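Local coordinates for amidohydrolase 3 domain-containing protein (Pyrococcus furiosus, PDB 3ICJ) that probably hydrolyses carbon-nitrogen bonds other than peptide bonds, as a member of the amidohydrolase family that carries a two-zinc site, at residues A[272-277]-A[339-344]. Numbering follows the deposited sequence.
Sequences ELLDKL and KPLGLD
A Schellman motif ends helix 328-338 of the amidohydrolase barrel, and the two leucines that flank its glycine, L341 and L343, pack against L274 and L277 on helix 274-280. The contact is entirely apolar and small, 157 Å² summed over both sides, with no hydrogen bond across it. Methyl groups do most of the touching: CD2 of L274 lies 3.9 Å from CD1 of L341, and CD1 of L277 is likewise 3.9 Å from CD1 of L343. Two looser approaches tie these pairs into one cluster, L274 CD2 to L343 CD1 at 4.3 Å and L277 CB to L341 CD1 at 4.4 Å. L274 and L277 stand three residues apart and so share one face of their helix. The CB of L277 points at the loop, whereas L274 gets there through its branch: chi1 (-71°) sets CG beside the backbone N, and chi2 (159°) then turns CD2 toward both loop leucines. On the other side, the bond from G342 N to K339 O (3.0 Å) closes a type I turn and, with the longer-range bond from L343 N back to A338 O, makes up the Schellman motif; the positive phi of G342 (65°) redirects the chain, leaving L341 and L343 both directed at the helix. All four leucines are buried, well away from the zinc site. Around them, L274 touches R337 and L343 touches A338, both of helix 328-338, while D275 forms a salt bridge with R337. L277 rests on L282, and just ahead of strand 346-349 the backbone of D344 bonds to W293 and V295 at the end of strand 290-294.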
loop_
_atom_site.group_PDB
_atom_site.type_symbol
_atom_site.label_atom_id
_atom_site.label_comp_id
_atom_site.label_asym_id
_atom_site.label_seq_id
_atom_site.Cartn_x
_atom_site.Cartn_y
_atom_site.Cartn_z
ATOM N N GLU A 272 2.109 5.431 -17.997
ATOM C CA GLU A 272 3.217 5.405 -18.965
ATOM C C GLU A 272 3.403 4.045 -19.615
ATOM O O GLU A 272 3.873 3.965 -20.725
ATOM C CB GLU A 272 4.537 5.793 -18.301
ATOM C CG GLU A 272 4.664 7.280 -17.983
ATOM C CD GLU A 272 4.020 7.650 -16.655
ATOM O OE1 GLU A 272 3.985 6.783 -15.744
ATOM O OE2 GLU A 272 3.548 8.805 -16.528
ATOM N N LEU A 273 3.055 2.978 -18.904
ATOM C CA LEU A 273 3.161 1.622 -19.433
ATOM C C LEU A 273 2.094 1.234 -20.468
ATOM O O LEU A 273 2.265 0.223 -21.135
ATOM C CB LEU A 273 3.185 0.580 -18.293
ATOM C CG LEU A 273 4.567 0.501 -17.628
ATOM C CD1 LEU A 273 4.478 -0.194 -16.276
ATOM C CD2 LEU A 273 5.508 -0.259 -18.557
ATOM N N LEU A 274 1.015 2.009 -20.597
ATOM C CA LEU A 274 -0.049 1.706 -21.584
ATOM C C LEU A 274 0.400 1.603 -23.046
ATOM O O LEU A 274 -0.114 0.749 -23.781
ATOM C CB LEU A 274 -1.227 2.674 -21.474
ATOM C CG LEU A 274 -2.105 2.503 -20.229
ATOM C CD1 LEU A 274 -2.884 3.785 -19.962
ATOM C CD2 LEU A 274 -3.029 1.302 -20.352
ATOM N N ASP A 275 1.344 2.455 -23.469
ATOM C CA ASP A 275 1.886 2.373 -24.818
ATOM C C ASP A 275 2.440 0.977 -25.165
ATOM O O ASP A 275 2.119 0.440 -26.220
ATOM C CB ASP A 275 2.984 3.414 -25.059
ATOM C CG ASP A 275 2.465 4.845 -25.147
ATOM O OD1 ASP A 275 1.251 5.099 -25.305
ATOM O OD2 ASP A 275 3.319 5.740 -25.057
ATOM N N LYS A 276 3.248 0.396 -24.269
ATOM C CA LYS A 276 3.864 -0.908 -24.511
ATOM C C LYS A 276 2.845 -2.043 -24.417
ATOM O O LYS A 276 2.904 -2.992 -25.209
ATOM C CB LYS A 276 5.044 -1.151 -23.554
ATOM C CG LYS A 276 6.298 -0.338 -23.897
ATOM C CD LYS A 276 7.396 -0.582 -22.873
ATOM C CE LYS A 276 8.633 0.254 -23.216
ATOM N NZ LYS A 276 9.802 -0.101 -22.356
ATOM N N LEU A 277 1.897 -1.914 -23.480
ATOM C CA LEU A 277 0.786 -2.871 -23.366
ATOM C C LEU A 277 -0.083 -2.935 -24.639
ATOM O O LEU A 277 -0.347 -4.029 -25.154
ATOM C CB LEU A 277 -0.071 -2.607 -22.111
ATOM C CG LEU A 277 0.500 -2.737 -20.690
ATOM C CD1 LEU A 277 -0.650 -2.860 -19.665
ATOM C CD2 LEU A 277 1.423 -3.916 -20.537
ATOM N N LYS A 339 -10.316 0.178 -20.635
ATOM C CA LYS A 339 -11.494 -0.599 -21.039
ATOM C C LYS A 339 -11.229 -1.773 -22.022
ATOM O O LYS A 339 -11.449 -2.928 -21.634
ATOM C CB LYS A 339 -12.594 0.312 -21.583
ATOM C CG LYS A 339 -13.437 1.026 -20.552
ATOM C CD LYS A 339 -14.467 1.829 -21.332
ATOM C CE LYS A 339 -15.524 2.399 -20.451
ATOM N NZ LYS A 339 -16.283 3.428 -21.229
ATOM N N PRO A 340 -10.706 -1.515 -23.246
ATOM C CA PRO A 340 -10.576 -2.725 -24.083
ATOM C C PRO A 340 -9.432 -3.673 -23.645
ATOM O O PRO A 340 -9.423 -4.818 -24.062
ATOM C CB PRO A 340 -10.327 -2.162 -25.490
ATOM C CG PRO A 340 -9.611 -0.882 -25.253
ATOM C CD PRO A 340 -10.180 -0.325 -23.948
ATOM N N LEU A 341 -8.522 -3.213 -22.778
ATOM C CA LEU A 341 -7.476 -4.084 -22.191
ATOM C C LEU A 341 -7.965 -4.864 -20.958
ATOM O O LEU A 341 -7.197 -5.630 -20.350
ATOM C CB LEU A 341 -6.206 -3.281 -21.850
ATOM C CG LEU A 341 -5.470 -2.602 -23.025
ATOM C CD1 LEU A 341 -4.363 -1.687 -22.510
ATOM C CD2 LEU A 341 -4.914 -3.613 -24.002
ATOM N N GLY A 342 -9.232 -4.648 -20.577
ATOM C CA GLY A 342 -9.829 -5.289 -19.408
ATOM C C GLY A 342 -9.190 -4.880 -18.077
ATOM O O GLY A 342 -9.323 -5.586 -17.079
ATOM N N LEU A 343 -8.490 -3.743 -18.055
ATOM C CA LEU A 343 -7.745 -3.337 -16.851
ATOM C C LEU A 343 -8.611 -2.511 -15.909
ATOM O O LEU A 343 -9.429 -1.708 -16.352
ATOM C CB LEU A 343 -6.471 -2.557 -17.226
ATOM C CG LEU A 343 -5.366 -3.323 -17.957
ATOM C CD1 LEU A 343 -4.309 -2.361 -18.517
ATOM C CD2 LEU A 343 -4.716 -4.347 -17.022
ATOM N N ASP A 344 -8.448 -2.739 -14.601
ATOM C CA ASP A 344 -9.033 -1.886 -13.556
ATOM C C ASP A 344 -8.380 -0.484 -13.521
ATOM O O ASP A 344 -7.242 -0.287 -13.975
ATOM C CB ASP A 344 -8.865 -2.563 -12.171
ATOM C CG ASP A 344 -9.856 -2.040 -11.117
ATOM O OD1 ASP A 344 -10.842 -1.335 -11.470
ATOM O OD2 ASP A 344 -9.656 -2.366 -9.931
#